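Local coordinates for benzoylformate Decarboxylase (Polynucleobacter necessarius, PDB 4K9Q), which probably uses thiamine diphosphate and magnesium to decarboxylate benzoylformate, at residues A[425-430]-A[449-454]. Sequence-based numbering, arbitrary orientation.
Sequences TLMGDG and VIYVVF. With MG (magnesium ion), chain C; TPP (thiamine diphosphate), chain D.
Asp429 and Phe454 meet around a magnesium-bound water near the C-terminal ends of two parallel strands, beside the cofactor. Phe454 O accepts from this water at 2.7 Å, and a weak bond from Asp429 N (3.4 Å) reaches the same carbonyl. Asp429, its CG lodged between backbone N and carbonyl carbon (chi1 54°), turns OD1 to the magnesium ion at 2.2 Å; Asn456 OD1, the backbone O of Glu458, two diphosphate oxygens and the water complete the site. Gly430 N donates to TPP O2A at 2.8 Å, and a side chain on Gly428 or Gly430 would collide with the diphosphate. This Gly-Asp-Gly opens the metal-binding motif of thiamine diphosphate enzymes.

Behind the site, strands 425-428 and 449-454 exchange four backbone hydrogen bonds; the straightest, Met427 N to Val452 O, reaches 174°. Beta-branched valines suit the extended chain: Val453 sets CG1 against Asp429 CA at 3.8 Å, where strand 425-428 gives way to the metal-binding residue. Thr425 lies alongside Tyr451, bringing CB within 3.6 Å of ring atom CD2, while CG2, anti to the backbone N, also reaches CD2 and CE2. Its OG1, beside Val449 CG1, is buried without a hydrogen-bond partner in the model. A glycine in place of Thr425 would probably leave CD2 and CE2 of the tyrosine without their neighbour and open a gap there. On the other face, Leu426 CD2 touches the edge of Phe454 at CE1 (4.1 Å).

The pair occupies the middle of a parallel sheet, between strands 368-372 and 517-523. Helix 403-417 covers the Thr425, Met427 and Tyr451 face, with Tyr451 OH hydrogen-bonded to Leu404 O; helix 352-361 packs on Leu426 and Phe454.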
ATOM      1  N   THR A 425     -23.834  12.198  28.182  1.00  9.09           N
ATOM      2  CA  THR A 425     -22.791  12.516  27.198  1.00 10.36           C
ATOM      3  C   THR A 425     -22.520  14.026  27.145  1.00 11.12           C
ATOM      4  O   THR A 425     -23.403  14.809  26.769  1.00 13.37           O
ATOM      5  CB  THR A 425     -23.193  11.963  25.806  1.00 11.40           C
ATOM      6  OG1 THR A 425     -23.525  10.571  25.927  1.00 11.75           O
ATOM      7  CG2 THR A 425     -22.052  12.115  24.812  1.00 13.54           C
ATOM      8  N   LEU A 426     -21.307  14.428  27.528  1.00  9.79           N
ATOM      9  CA  LEU A 426     -20.927  15.841  27.603  1.00 10.51           C
ATOM     10  C   LEU A 426     -20.314  16.251  26.268  1.00 11.42           C
ATOM     11  O   LEU A 426     -19.231  15.780  25.914  1.00 12.41           O
ATOM     12  CB  LEU A 426     -19.901  16.045  28.718  1.00 11.34           C
ATOM     13  CG  LEU A 426     -20.256  15.434  30.083  1.00 11.93           C
ATOM     14  CD1 LEU A 426     -19.083  15.544  31.078  1.00 16.19           C
ATOM     15  CD2 LEU A 426     -21.534  16.043  30.651  1.00 12.97           C
ATOM     16  N   MET A 427     -21.004  17.110  25.520  1.00  9.41           N
ATOM     17  CA  MET A 427     -20.618  17.402  24.133  1.00 10.30           C
ATOM     18  C   MET A 427     -20.327  18.877  23.926  1.00 12.05           C
ATOM     19  O   MET A 427     -21.080  19.728  24.385  1.00 14.02           O
ATOM     20  CB  MET A 427     -21.757  17.025  23.174  1.00 12.83           C
ATOM     21  CG  MET A 427     -22.099  15.552  23.109  1.00 13.76           C
ATOM     22  SD  MET A 427     -20.745  14.556  22.464  1.00 14.29           S
ATOM     23  CE  MET A 427     -20.367  15.397  20.920  1.00 11.80           C
ATOM     24  N   GLY A 428     -19.264  19.194  23.200  1.00 11.85           N
ATOM     25  CA  GLY A 428     -19.088  20.564  22.754  1.00 10.59           C
ATOM     26  C   GLY A 428     -20.023  20.852  21.588  1.00 10.42           C
ATOM     27  O   GLY A 428     -20.452  19.925  20.891  1.00 10.43           O
ATOM     28  N   ASP A 429     -20.345  22.125  21.359  1.00 10.36           N
ATOM     29  CA  ASP A 429     -21.212  22.470  20.235  1.00 10.41           C
ATOM     30  C   ASP A 429     -20.571  22.191  18.858  1.00 11.17           C
ATOM     31  O   ASP A 429     -21.261  21.764  17.929  1.00 11.02           O
ATOM     32  CB  ASP A 429     -21.801  23.894  20.339  1.00 12.02           C
ATOM     33  CG  ASP A 429     -20.750  24.981  20.519  1.00 14.35           C
ATOM     34  OD1 ASP A 429     -19.605  24.673  20.872  1.00 13.09           O
ATOM     35  OD2 ASP A 429     -21.092  26.173  20.345  1.00 16.79           O
ATOM     36  N   GLY A 430     -19.266  22.425  18.734  1.00 11.25           N
ATOM     37  CA  GLY A 430     -18.539  22.068  17.522  1.00  9.97           C
ATOM     38  C   GLY A 430     -18.481  20.560  17.312  1.00 12.31           C
ATOM     39  O   GLY A 430     -18.802  20.054  16.230  1.00  9.46           O
ATOM     40  N   VAL A 449     -30.098   7.983  26.419  1.00  9.00           N
ATOM     41  CA  VAL A 449     -28.883   8.755  26.212  1.00  9.36           C
ATOM     42  C   VAL A 449     -29.229  10.214  26.396  1.00 11.48           C
ATOM     43  O   VAL A 449     -30.205  10.701  25.829  1.00 11.41           O
ATOM     44  CB  VAL A 449     -28.316   8.551  24.779  1.00 10.41           C
ATOM     45  CG1 VAL A 449     -27.083   9.439  24.555  1.00 10.01           C
ATOM     46  CG2 VAL A 449     -27.977   7.082  24.526  1.00 10.15           C
ATOM     47  N   ILE A 450     -28.421  10.911  27.180  1.00  9.69           N
ATOM     48  CA  ILE A 450     -28.681  12.302  27.500  1.00  9.79           C
ATOM     49  C   ILE A 450     -27.500  13.130  27.037  1.00 10.84           C
ATOM     50  O   ILE A 450     -26.400  13.041  27.608  1.00 12.47           O
ATOM     51  CB  ILE A 450     -28.865  12.492  29.019  1.00 11.50           C
ATOM     52  CG1 ILE A 450     -30.016  11.617  29.525  1.00 11.04           C
ATOM     53  CG2 ILE A 450     -29.125  13.964  29.355  1.00 10.95           C
ATOM     54  CD1 ILE A 450     -30.109  11.562  31.027  1.00 13.30           C
ATOM     55  N   TYR A 451     -27.710  13.916  25.986  1.00  9.76           N
ATOM     56  CA  TYR A 451     -26.655  14.772  25.470  1.00 11.42           C
ATOM     57  C   TYR A 451     -26.743  16.127  26.131  1.00 14.15           C
ATOM     58  O   TYR A 451     -27.754  16.812  26.008  1.00 13.96           O
ATOM     59  CB  TYR A 451     -26.792  14.946  23.959  1.00 10.40           C
ATOM     60  CG  TYR A 451     -26.582  13.678  23.184  1.00 11.57           C
ATOM     61  CD1 TYR A 451     -27.645  13.037  22.553  1.00 11.82           C
ATOM     62  CD2 TYR A 451     -25.311  13.122  23.074  1.00 10.58           C
ATOM     63  CE1 TYR A 451     -27.451  11.874  21.829  1.00 10.83           C
ATOM     64  CE2 TYR A 451     -25.106  11.949  22.357  1.00  9.87           C
ATOM     65  CZ  TYR A 451     -26.178  11.334  21.738  1.00 11.61           C
ATOM     66  OH  TYR A 451     -25.979  10.179  21.017  1.00 12.34           O
ATOM     67  N   VAL A 452     -25.687  16.509  26.844  1.00 10.13           N
ATOM     68  CA  VAL A 452     -25.603  17.853  27.393  1.00  9.39           C
ATOM     69  C   VAL A 452     -24.603  18.618  26.545  1.00 11.32           C
ATOM     70  O   VAL A 452     -23.409  18.289  26.531  1.00 11.09           O
ATOM     71  CB  VAL A 452     -25.165  17.857  28.870  1.00 11.59           C
ATOM     72  CG1 VAL A 452     -25.151  19.283  29.419  1.00 11.09           C
ATOM     73  CG2 VAL A 452     -26.108  16.982  29.698  1.00 15.36           C
ATOM     74  N   VAL A 453     -25.090  19.617  25.819  1.00 11.21           N
ATOM     75  CA  VAL A 453     -24.248  20.359  24.885  1.00  9.70           C
ATOM     76  C   VAL A 453     -23.798  21.689  25.480  1.00 13.38           C
ATOM     77  O   VAL A 453     -24.619  22.553  25.800  1.00 12.89           O
ATOM     78  CB  VAL A 453     -24.975  20.629  23.549  1.00 11.42           C
ATOM     79  CG1 VAL A 453     -24.029  21.328  22.559  1.00 15.48           C
ATOM     80  CG2 VAL A 453     -25.518  19.349  22.957  1.00 11.12           C
ATOM     81  N   PHE A 454     -22.489  21.837  25.624  1.00 11.51           N
ATOM     82  CA  PHE A 454     -21.889  23.054  26.148  1.00 11.28           C
ATOM     83  C   PHE A 454     -21.697  24.064  25.026  1.00 12.51           C
ATOM     84  O   PHE A 454     -20.757  23.966  24.235  1.00 12.30           O
ATOM     85  CB  PHE A 454     -20.557  22.719  26.837  1.00 10.46           C
ATOM     86  CG  PHE A 454     -20.728  21.929  28.110  1.00 12.49           C
ATOM     87  CD1 PHE A 454     -21.151  20.609  28.076  1.00 14.06           C
ATOM     88  CD2 PHE A 454     -20.465  22.511  29.337  1.00 12.67           C
ATOM     89  CE1 PHE A 454     -21.322  19.884  29.253  1.00 11.68           C
ATOM     90  CE2 PHE A 454     -20.618  21.794  30.518  1.00 13.11           C
ATOM     91  CZ  PHE A 454     -21.051  20.478  30.476  1.00 12.36           C
TER
HETATM   92 MG    MG C 601     -17.511  24.896  21.560  1.00 10.32          MG
HETATM   93  N1' TPP D 602     -11.873  17.390  12.860  1.00 11.16           N
HETATM   94  C2' TPP D 602     -11.883  16.134  13.447  1.00 13.06           C
HETATM   95  CM2 TPP D 602     -12.586  14.989  12.780  1.00 13.69           C
HETATM   96  N3' TPP D 602     -11.231  15.908  14.645  1.00 11.81           N
HETATM   97  C4' TPP D 602     -10.572  16.937  15.269  1.00 14.76           C
HETATM   98  N4' TPP D 602      -9.934  16.710  16.416  1.00 14.21           N
HETATM   99  C5' TPP D 602     -10.588  18.214  14.705  1.00 13.17           C
HETATM  100  C6' TPP D 602     -11.225  18.443  13.486  1.00 13.00           C
HETATM  101  C7' TPP D 602      -9.863  19.344  15.389  1.00 13.93           C
HETATM  102  N3  TPP D 602     -10.452  19.858  16.618  1.00 15.00           N
HETATM  103  C2  TPP D 602     -10.010  19.546  17.894  1.00 20.14           C
HETATM  104  S1  TPP D 602     -10.823  20.285  19.072  0.75 14.64           S
HETATM  105  C5  TPP D 602     -11.767  21.041  18.000  1.00 11.77           C
HETATM  106  C4  TPP D 602     -11.476  20.749  16.670  1.00 19.58           C
HETATM  107  CM4 TPP D 602     -12.195  21.308  15.467  1.00 12.14           C
HETATM  108  C6  TPP D 602     -12.797  21.979  18.563  1.00 17.16           C
HETATM  109  C7  TPP D 602     -13.846  21.333  19.454  1.00 13.81           C
HETATM  110  O7  TPP D 602     -14.824  22.330  19.642  1.00 16.37           O
HETATM  111  PA  TPP D 602     -16.090  22.096  20.605  1.00 14.79           P
HETATM  112  O1A TPP D 602     -16.617  20.707  20.386  1.00 14.04           O
HETATM  113  O2A TPP D 602     -17.141  23.126  20.338  1.00 14.48           O
HETATM  114  O3A TPP D 602     -15.463  22.101  22.085  1.00 13.58           O
HETATM  115  PB  TPP D 602     -14.884  23.347  22.921  1.00 14.54           P
HETATM  116  O1B TPP D 602     -13.404  23.338  22.718  1.00 17.35           O
HETATM  117  O2B TPP D 602     -15.237  23.075  24.366  1.00 18.59           O
HETATM  118  O3B TPP D 602     -15.452  24.640  22.430  1.00 12.17           O
HETATM  119  O   HOH W   1     -18.156  23.695  23.472  1.00 13.80           O